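Local coordinates for lipolytic enzyme, g-d-s-l (Clostridium thermocellum, PDB 2W1W), which is the family 6 carbohydrate-binding module, a calcium-containing beta-sandwich domain, of a GDSL-type lipolytic enzyme, at residues I57-N62 / V123-V128. Numbering follows the deposited sequence.
Sequences IFRYAN and VDYLKV. With CA (calcium ion), chain C.
R59 reaches across to two side chains of the partner strand, Y125 and D124. Its CB lies over one face of the Y125 ring, 3.8 Å from the ring centroid, in a CH-pi contact. The ring comes to lie there because Y125 CG sits between its own backbone N and carbonyl carbon (chi1 58°). From CG to NE the arginine chain is extended. R59 CD only touches Y125 OH (3.5 Å), whereas K127 NZ donates to it. R59 and D124 run side by side, with guanidinium and carboxylate planes 59° apart. R59 NH2 forms a salt bridge of 2.8 Å with D124 OD2. The carboxylate oxygen lies near the guanidinium plane, but the nitrogen meets it from above the carboxylate plane. NH2 also donates to G25 O. The other carboxylate oxygen, D124 OD1, binds the calcium ion at 2.3 Å, and backbone O binds it too. T27 O, C30 O and a water complete the modelled site. The arginine is thus a second-shell partner of a metal ligand and probably steadies the carboxylate.

The strands are antiparallel. I57 and K127 form a hydrogen-bonded pair. R59 then faces both D124 and Y125, as in a beta bulge: R59 O accepts from D124 N (2.7 Å), while R59 N donates to Y125 O. Here the D124 side chain points toward the 57-62 strand.

On the reverse face, L126 CD1 sits over the F58 ring, 4.0 Å from its centroid. V123 CG1 meets the edge of the same ring at F58 CD1 (4.2 Å).

These are the two central strands of a four-stranded sheet, with strand 4-8 beside 122-129 and strand 95-103 beside 52-61. V123 and L126 pack against strand 41-48 of the opposing sheet, inside the beta sandwich.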
ATOM      1  N   ILE A  57       4.305  -3.440   5.358  1.00 12.46           N
ATOM      2  CA  ILE A  57       2.996  -4.043   5.586  0.50 12.01           C
ATOM      3  C   ILE A  57       1.898  -3.071   5.226  1.00 11.32           C
ATOM      4  O   ILE A  57       1.849  -1.955   5.699  1.00 12.99           O
ATOM      5  CB  ILE A  57       2.892  -4.516   7.022  0.50 12.24           C
ATOM      6  CG1 ILE A  57       3.824  -5.727   7.178  0.50 12.98           C
ATOM      7  CG2 ILE A  57       1.452  -4.874   7.368  0.50 13.50           C
ATOM      8  CD1 ILE A  57       4.464  -5.835   8.492  0.50 14.18           C
ATOM      9  N   PHE A  58       1.031  -3.524   4.338  1.00 10.53           N
ATOM     10  CA  PHE A  58      -0.113  -2.731   3.930  1.00 10.80           C
ATOM     11  C   PHE A  58      -1.352  -3.263   4.626  1.00 10.58           C
ATOM     12  O   PHE A  58      -1.623  -4.486   4.610  1.00 12.94           O
ATOM     13  CB  PHE A  58      -0.332  -2.833   2.395  1.00 11.23           C
ATOM     14  CG  PHE A  58       0.783  -2.311   1.576  1.00 11.83           C
ATOM     15  CD1 PHE A  58       0.794  -0.982   1.167  1.00 13.17           C
ATOM     16  CD2 PHE A  58       1.815  -3.121   1.176  1.00 14.32           C
ATOM     17  CE1 PHE A  58       1.794  -0.493   0.355  1.00 14.73           C
ATOM     18  CE2 PHE A  58       2.852  -2.612   0.377  1.00 15.66           C
ATOM     19  CZ  PHE A  58       2.831  -1.279  -0.016  1.00 14.08           C
ATOM     20  N   ARG A  59      -2.157  -2.356   5.154  1.00 10.17           N
ATOM     21  CA  ARG A  59      -3.480  -2.719   5.636  1.00  9.83           C
ATOM     22  C   ARG A  59      -4.474  -2.312   4.549  1.00  9.96           C
ATOM     23  O   ARG A  59      -4.403  -1.215   4.024  1.00 10.69           O
ATOM     24  CB  ARG A  59      -3.782  -2.080   7.001  1.00 10.86           C
ATOM     25  CG  ARG A  59      -5.129  -2.441   7.608  1.00 12.19           C
ATOM     26  CD  ARG A  59      -5.270  -1.949   9.070  1.00 13.60           C
ATOM     27  NE  ARG A  59      -6.458  -2.532   9.734  1.00 15.55           N
ATOM     28  CZ  ARG A  59      -7.659  -1.972   9.805  1.00 17.00           C
ATOM     29  NH1 ARG A  59      -8.644  -2.586  10.472  1.00 18.85           N
ATOM     30  NH2 ARG A  59      -7.889  -0.809   9.228  1.00 17.17           N
ATOM     31  N   TYR A  60      -5.354  -3.247   4.194  1.00 10.62           N
ATOM     32  CA  TYR A  60      -6.186  -3.127   2.995  1.00  9.75           C
ATOM     33  C   TYR A  60      -7.506  -3.864   3.124  1.00 10.11           C
ATOM     34  O   TYR A  60      -7.667  -4.728   3.979  1.00 10.78           O
ATOM     35  CB  TYR A  60      -5.417  -3.668   1.764  1.00  8.56           C
ATOM     36  CG  TYR A  60      -5.478  -5.192   1.658  1.00 10.01           C
ATOM     37  CD1 TYR A  60      -6.393  -5.804   0.800  1.00  9.86           C
ATOM     38  CD2 TYR A  60      -4.668  -6.013   2.428  1.00 10.31           C
ATOM     39  CE1 TYR A  60      -6.498  -7.155   0.701  1.00 10.46           C
ATOM     40  CE2 TYR A  60      -4.799  -7.395   2.347  1.00 10.20           C
ATOM     41  CZ  TYR A  60      -5.693  -7.959   1.461  1.00 10.16           C
ATOM     42  OH  TYR A  60      -5.835  -9.313   1.364  1.00 12.60           O
ATOM     43  N   ALA A  61      -8.416  -3.520   2.218  1.00 10.72           N
ATOM     44  CA  ALA A  61      -9.666  -4.263   2.034  1.00 10.36           C
ATOM     45  C   ALA A  61      -9.843  -4.614   0.595  1.00 10.42           C
ATOM     46  O   ALA A  61      -9.500  -3.831  -0.286  1.00 10.10           O
ATOM     47  CB  ALA A  61     -10.890  -3.439   2.514  1.00 10.29           C
ATOM     48  N   ASN A  62     -10.441  -5.779   0.369  1.00 10.34           N
ATOM     49  CA  ASN A  62     -10.833  -6.201  -0.978  1.00 10.99           C
ATOM     50  C   ASN A  62     -12.148  -6.955  -0.895  1.00 11.32           C
ATOM     51  O   ASN A  62     -12.204  -8.129  -0.538  1.00 11.96           O
ATOM     52  CB  ASN A  62      -9.744  -7.072  -1.609  1.00 10.92           C
ATOM     53  CG  ASN A  62     -10.109  -7.597  -2.991  1.00 11.03           C
ATOM     54  OD1 ASN A  62     -11.193  -7.336  -3.495  1.00 12.17           O
ATOM     55  ND2 ASN A  62      -9.176  -8.345  -3.617  1.00 11.30           N
ATOM     56  N   VAL A 123      -6.635   0.813   0.307  1.00 10.07           N
ATOM     57  CA  VAL A 123      -5.433   0.748   1.188  1.00 10.49           C
ATOM     58  C   VAL A 123      -5.539   1.783   2.290  1.00 10.94           C
ATOM     59  O   VAL A 123      -5.709   2.982   2.057  1.00 11.37           O
ATOM     60  CB  VAL A 123      -4.119   0.958   0.381  1.00 10.03           C
ATOM     61  CG1 VAL A 123      -2.885   1.015   1.310  1.00 10.98           C
ATOM     62  CG2 VAL A 123      -3.919  -0.118  -0.642  1.00 11.40           C
ATOM     63  N   ASP A 124      -5.453   1.271   3.504  1.00 11.62           N
ATOM     64  CA  ASP A 124      -5.568   2.052   4.735  1.00 12.44           C
ATOM     65  C   ASP A 124      -4.288   2.836   5.035  1.00 11.72           C
ATOM     66  O   ASP A 124      -4.324   4.031   5.352  1.00 12.57           O
ATOM     67  CB  ASP A 124      -5.915   1.127   5.908  1.00 12.37           C
ATOM     68  CG  ASP A 124      -6.362   1.851   7.147  1.00 14.43           C
ATOM     69  OD1 ASP A 124      -6.799   3.032   7.068  1.00 14.48           O
ATOM     70  OD2 ASP A 124      -6.230   1.216   8.227  1.00 16.49           O
ATOM     71  N   TYR A 125      -3.176   2.110   4.978  1.00 11.00           N
ATOM     72  CA  TYR A 125      -1.853   2.656   5.279  1.00 10.72           C
ATOM     73  C   TYR A 125      -0.793   1.664   4.861  1.00 10.47           C
ATOM     74  O   TYR A 125      -1.088   0.526   4.545  1.00 10.64           O
ATOM     75  CB  TYR A 125      -1.683   2.949   6.778  1.00 11.47           C
ATOM     76  CG  TYR A 125      -1.861   1.789   7.743  1.00 11.22           C
ATOM     77  CD1 TYR A 125      -0.994   0.707   7.750  1.00 11.70           C
ATOM     78  CD2 TYR A 125      -2.845   1.821   8.711  1.00 12.26           C
ATOM     79  CE1 TYR A 125      -1.097  -0.302   8.693  1.00 11.42           C
ATOM     80  CE2 TYR A 125      -2.967   0.807   9.654  1.00 14.61           C
ATOM     81  CZ  TYR A 125      -2.099  -0.270   9.619  1.00 12.35           C
ATOM     82  OH  TYR A 125      -2.203  -1.305  10.528  1.00 16.83           O
ATOM     83  N   LEU A 126       0.428   2.172   4.881  1.00  9.72           N
ATOM     84  CA  LEU A 126       1.661   1.392   4.831  1.00 10.36           C
ATOM     85  C   LEU A 126       2.377   1.528   6.185  1.00 11.04           C
ATOM     86  O   LEU A 126       2.611   2.613   6.674  1.00 12.13           O
ATOM     87  CB  LEU A 126       2.577   1.896   3.732  1.00 10.99           C
ATOM     88  CG  LEU A 126       4.035   1.424   3.728  1.00 10.75           C
ATOM     89  CD1 LEU A 126       4.138  -0.090   3.492  1.00 14.15           C
ATOM     90  CD2 LEU A 126       4.888   2.225   2.699  1.00 13.49           C
ATOM     91  N   LYS A 127       2.675   0.387   6.780  1.00 11.29           N
ATOM     92  CA  LYS A 127       3.398   0.292   8.048  1.00 12.67           C
ATOM     93  C   LYS A 127       4.788  -0.287   7.766  1.00 12.46           C
ATOM     94  O   LYS A 127       4.923  -1.308   7.113  1.00 12.52           O
ATOM     95  CB  LYS A 127       2.584  -0.648   8.973  1.00 14.12           C
ATOM     96  CG  LYS A 127       3.142  -0.883  10.314  1.00 18.90           C
ATOM     97  CD  LYS A 127       2.273  -1.898  11.037  1.00 20.68           C
ATOM     98  CE  LYS A 127       1.110  -1.339  11.690  1.00 22.54           C
ATOM     99  NZ  LYS A 127       0.199  -2.514  12.174  1.00 22.87           N
ATOM    100  N   VAL A 128       5.816   0.393   8.272  1.00 13.10           N
ATOM    101  CA  VAL A 128       7.235   0.009   8.057  1.00 13.64           C
ATOM    102  C   VAL A 128       7.907  -0.153   9.411  1.00 15.41           C
ATOM    103  O   VAL A 128       7.816   0.706  10.276  1.00 17.59           O
ATOM    104  CB  VAL A 128       7.984   1.078   7.247  1.00 13.05           C
ATOM    105  CG1 VAL A 128       9.424   0.670   6.991  1.00 14.97           C
ATOM    106  CG2 VAL A 128       7.198   1.381   5.931  1.00 13.83           C
TER
HETATM  107 CA    CA C1132      -6.026   5.157   6.802  1.00 24.56          CA
HETATM  108  O   HOH W   1      -4.278   6.269   7.386  1.00 21.22           O